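Local structure of putative glycoside hydrolase (Parabacteroides distasonis ATCC 8503, 3GYC) at residues Q79-S84 against D311-P316. The protein is a putative glycoside hydrolase of the cellulase-like family in the TIM-barrel clan and probably cleaves glycosidic bonds in carbohydrates. Sequence-based numbering, arbitrary orientation.
Sequences QQDWGS and DYKDWP. With EDO (1,2-ethanediol), chain D.
Lys313 reaches over to the backbone of Gln79, and its NZ gives the single direct hydrogen bond between these two irregular loops, 2.7 Å to Gln79 O. The ammonium group arrives well bent from the carbonyl direction (C=O...N angle 135°) and tilted out of the carbonyl plane. CG sits between the backbone N and the carbonyl carbon (chi1 58°), and from there the chain runs fully extended, while CE also lies over one face of the Trp315 indole. A water accepts from NZ and donates to Gln79 OE1, so backbone and side chain of one residue share the same lysine. A methionine in its place would probably cost Gln79 O this donor and the bridging water one of its partners.

The dense part lies around Asp311. The Gln80 and Asp311 side chains cross at about a right angle, their amide and carboxylate planes tilted by 37°, with Gln80 CD 3.7 Å from Asp311 CG; NE2 comes near OD2, but at an angle too poor for a hydrogen bond, and OD2 is instead bonded to Tyr251 OH. Asp311 OD1 meets the edge of the Trp82 ring in its plane, 3.6 Å from CZ3. Gln80 OE1, bonded to Tyr261 OH, also takes a water that joins Asp81 N to Tyr312 O.

Around Asp81 the join is looser and wetter. OD2 lies 3.7 Å from Lys313 CB, and two waters, both donating to it, link it to Asp314 N and Asp314 O. OD1 accepts from a 1,2-ethanediol, probably from the crystallisation liquor, which Arg29 also holds. The contact joins the loop after barrel strand 301-303 to an excursion between barrel strands 53-57 and 109-113, linking antiparallel strands 71-73 and 88-90; in a TIM barrel such post-strand loops gather at one end.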
ATOM      1  N   GLN A  79       6.417  -0.774  18.073  1.00 12.07           N
ATOM      2  CA  GLN A  79       5.058  -1.149  18.474  1.00 12.80           C
ATOM      3  C   GLN A  79       4.271  -1.925  17.420  1.00 11.85           C
ATOM      4  O   GLN A  79       3.258  -2.539  17.748  1.00 12.02           O
ATOM      5  CB  GLN A  79       4.299   0.128  18.844  1.00 11.97           C
ATOM      6  CG  GLN A  79       4.885   0.754  20.033  1.00 12.07           C
ATOM      7  CD  GLN A  79       4.693  -0.132  21.234  1.00 13.54           C
ATOM      8  OE1 GLN A  79       3.566  -0.509  21.538  1.00 12.95           O
ATOM      9  NE2 GLN A  79       5.762  -0.410  21.949  1.00 11.23           N
ATOM     10  N   GLN A  80       4.734  -1.919  16.171  1.00 12.59           N
ATOM     11  CA  GLN A  80       4.023  -2.645  15.085  1.00 12.38           C
ATOM     12  C   GLN A  80       4.806  -3.824  14.560  1.00 14.68           C
ATOM     13  O   GLN A  80       6.041  -3.872  14.713  1.00 15.55           O
ATOM     14  CB  GLN A  80       3.706  -1.707  13.924  1.00 13.31           C
ATOM     15  CG  GLN A  80       3.098  -0.422  14.301  1.00 13.39           C
ATOM     16  CD  GLN A  80       1.790  -0.573  15.076  1.00 12.84           C
ATOM     17  OE1 GLN A  80       1.090  -1.558  14.920  1.00 13.57           O
ATOM     18  NE2 GLN A  80       1.489   0.395  15.929  1.00 13.12           N
ATOM     19  N   ASP A  81       4.114  -4.736  13.859  1.00 14.18           N
ATOM     20  CA  ASP A  81       4.762  -5.945  13.300  1.00 14.11           C
ATOM     21  C   ASP A  81       5.070  -5.916  11.774  1.00 12.95           C
ATOM     22  O   ASP A  81       5.313  -6.958  11.161  1.00 11.82           O
ATOM     23  CB  ASP A  81       3.956  -7.230  13.686  1.00 14.89           C
ATOM     24  CG  ASP A  81       4.139  -7.627  15.186  1.00 16.51           C
ATOM     25  OD1 ASP A  81       5.113  -7.136  15.848  1.00 17.29           O
ATOM     26  OD2 ASP A  81       3.296  -8.423  15.687  1.00 19.35           O
ATOM     27  N   TRP A  82       5.025  -4.735  11.168  1.00 13.23           N
ATOM     28  CA  TRP A  82       5.486  -4.571   9.808  1.00 13.88           C
ATOM     29  C   TRP A  82       6.968  -4.258   9.947  1.00 12.27           C
ATOM     30  O   TRP A  82       7.377  -3.448  10.781  1.00 12.77           O
ATOM     31  CB  TRP A  82       4.819  -3.440   9.076  1.00 14.41           C
ATOM     32  CG  TRP A  82       3.392  -3.631   8.904  1.00 14.72           C
ATOM     33  CD1 TRP A  82       2.772  -4.537   8.090  1.00 14.75           C
ATOM     34  CD2 TRP A  82       2.361  -2.910   9.580  1.00 12.48           C
ATOM     35  NE1 TRP A  82       1.404  -4.414   8.219  1.00 13.58           N
ATOM     36  CE2 TRP A  82       1.132  -3.426   9.127  1.00 12.77           C
ATOM     37  CE3 TRP A  82       2.352  -1.860  10.516  1.00 12.66           C
ATOM     38  CZ2 TRP A  82      -0.089  -2.915   9.546  1.00 14.07           C
ATOM     39  CZ3 TRP A  82       1.126  -1.368  10.945  1.00 13.27           C
ATOM     40  CH2 TRP A  82      -0.070  -1.894  10.461  1.00 13.96           C
ATOM     41  N   GLY A  83       7.769  -4.893   9.126  1.00 11.18           N
ATOM     42  CA  GLY A  83       9.198  -4.635   9.169  1.00 10.77           C
ATOM     43  C   GLY A  83       9.901  -4.920  10.486  1.00 10.79           C
ATOM     44  O   GLY A  83       9.503  -5.782  11.254  1.00 11.46           O
ATOM     45  N   SER A  84      10.927  -4.119  10.789  1.00 10.46           N
ATOM     46  CA  SER A  84      11.819  -4.378  11.907  1.00 11.26           C
ATOM     47  C   SER A  84      11.553  -3.544  13.158  1.00 11.83           C
ATOM     48  O   SER A  84      11.476  -2.319  13.065  1.00 14.46           O
ATOM     49  CB  SER A  84      13.290  -4.080  11.444  1.00 12.70           C
ATOM     50  OG  SER A  84      13.641  -4.808  10.288  1.00 11.82           O
ATOM     51  N   ASP A 311      -3.696   0.080  12.738  1.00 12.62           N
ATOM     52  CA  ASP A 311      -2.655  -0.704  13.436  1.00 13.45           C
ATOM     53  C   ASP A 311      -3.311  -1.816  14.266  1.00 11.93           C
ATOM     54  O   ASP A 311      -4.291  -1.589  14.979  1.00 11.82           O
ATOM     55  CB  ASP A 311      -1.894   0.215  14.387  1.00 15.49           C
ATOM     56  CG  ASP A 311      -1.113   1.313  13.673  1.00 16.38           C
ATOM     57  OD1 ASP A 311      -0.889   1.157  12.478  1.00 16.49           O
ATOM     58  OD2 ASP A 311      -0.688   2.310  14.349  1.00 16.01           O
ATOM     59  N   TYR A 312      -2.792  -3.024  14.150  1.00 10.06           N
ATOM     60  CA  TYR A 312      -3.274  -4.156  14.913  1.00 11.21           C
ATOM     61  C   TYR A 312      -2.191  -5.175  14.862  1.00 10.74           C
ATOM     62  O   TYR A 312      -1.309  -5.081  14.034  1.00 10.45           O
ATOM     63  CB  TYR A 312      -4.538  -4.771  14.278  1.00 11.86           C
ATOM     64  CG  TYR A 312      -5.525  -5.319  15.332  1.00 10.78           C
ATOM     65  CD1 TYR A 312      -6.125  -4.457  16.250  1.00 11.07           C
ATOM     66  CD2 TYR A 312      -5.883  -6.669  15.380  1.00 12.04           C
ATOM     67  CE1 TYR A 312      -7.089  -4.897  17.188  1.00 11.48           C
ATOM     68  CE2 TYR A 312      -6.847  -7.138  16.332  1.00 11.24           C
ATOM     69  CZ  TYR A 312      -7.438  -6.232  17.259  1.00 11.28           C
ATOM     70  OH  TYR A 312      -8.405  -6.649  18.195  1.00 10.08           O
ATOM     71  N   LYS A 313      -2.230  -6.133  15.763  1.00 11.53           N
ATOM     72  CA  LYS A 313      -1.203  -7.168  15.799  1.00 12.47           C
ATOM     73  C   LYS A 313      -1.686  -8.334  16.634  1.00 13.46           C
ATOM     74  O   LYS A 313      -2.642  -8.212  17.369  1.00 12.71           O
ATOM     75  CB  LYS A 313       0.111  -6.630  16.409  1.00 13.72           C
ATOM     76  CG  LYS A 313       0.010  -6.083  17.813  1.00 14.72           C
ATOM     77  CD  LYS A 313       1.275  -5.287  18.186  1.00 14.25           C
ATOM     78  CE  LYS A 313       1.240  -4.715  19.577  1.00 13.99           C
ATOM     79  NZ  LYS A 313       2.506  -3.968  19.902  1.00 11.19           N
ATOM     80  N   ASP A 314      -1.013  -9.468  16.486  1.00 13.34           N
ATOM     81  CA  ASP A 314      -1.224 -10.611  17.359  1.00 11.58           C
ATOM     82  C   ASP A 314      -0.795 -10.184  18.767  1.00 11.65           C
ATOM     83  O   ASP A 314       0.344  -9.777  18.972  1.00 12.19           O
ATOM     84  CB  ASP A 314      -0.361 -11.774  16.909  1.00 12.07           C
ATOM     85  CG  ASP A 314      -0.794 -12.351  15.574  1.00 13.29           C
ATOM     86  OD1 ASP A 314      -2.004 -12.276  15.219  1.00 11.90           O
ATOM     87  OD2 ASP A 314       0.097 -12.942  14.896  1.00 14.89           O
ATOM     88  N   TRP A 315      -1.666 -10.326  19.750  1.00  9.74           N
ATOM     89  CA  TRP A 315      -1.369  -9.797  21.071  1.00 10.49           C
ATOM     90  C   TRP A 315      -2.332 -10.385  22.074  1.00  9.91           C
ATOM     91  O   TRP A 315      -3.421 -10.766  21.692  1.00 11.60           O
ATOM     92  CB  TRP A 315      -1.588  -8.293  21.010  1.00  9.34           C
ATOM     93  CG  TRP A 315      -0.843  -7.466  21.988  1.00 10.14           C
ATOM     94  CD1 TRP A 315      -1.381  -6.650  22.931  1.00 10.90           C
ATOM     95  CD2 TRP A 315       0.585  -7.276  22.075  1.00 11.71           C
ATOM     96  NE1 TRP A 315      -0.397  -5.998  23.620  1.00  9.74           N
ATOM     97  CE2 TRP A 315       0.818  -6.360  23.122  1.00 11.06           C
ATOM     98  CE3 TRP A 315       1.685  -7.796  21.388  1.00  9.31           C
ATOM     99  CZ2 TRP A 315       2.094  -5.945  23.480  1.00 11.85           C
ATOM    100  CZ3 TRP A 315       2.952  -7.388  21.761  1.00 12.50           C
ATOM    101  CH2 TRP A 315       3.153  -6.487  22.809  1.00 11.47           C
ATOM    102  N   PRO A 316      -1.924 -10.494  23.343  1.00 10.12           N
ATOM    103  CA  PRO A 316      -2.909 -10.906  24.307  1.00  9.39           C
ATOM    104  C   PRO A 316      -4.107  -9.935  24.352  1.00 10.82           C
ATOM    105  O   PRO A 316      -3.952  -8.710  24.380  1.00 10.34           O
ATOM    106  CB  PRO A 316      -2.144 -10.833  25.663  1.00  7.89           C
ATOM    107  CG  PRO A 316      -1.055  -9.866  25.423  1.00 10.18           C
ATOM    108  CD  PRO A 316      -0.627 -10.214  23.996  1.00  9.69           C
TER
HETATM  109  C1  EDO D   3       8.867  -9.358  16.798  1.00 32.76           C
HETATM  110  O1  EDO D   3       8.252 -10.247  15.845  1.00 32.92           O
HETATM  111  C2  EDO D   3       8.258  -7.991  16.679  1.00 32.54           C
HETATM  112  O2  EDO D   3       8.055  -7.559  15.320  1.00 30.83           O
HETATM  113  O   HOH W   1       2.468  -2.671  22.477  1.00 11.19           O
HETATM  114  O   HOH W   2       1.420  -4.108  13.748  1.00 12.84           O
HETATM  115  O   HOH W   3       1.259  -9.759  14.662  1.00 11.87           O
HETATM  116  O   HOH W   4       2.761  -9.487  18.005  1.00 19.53           O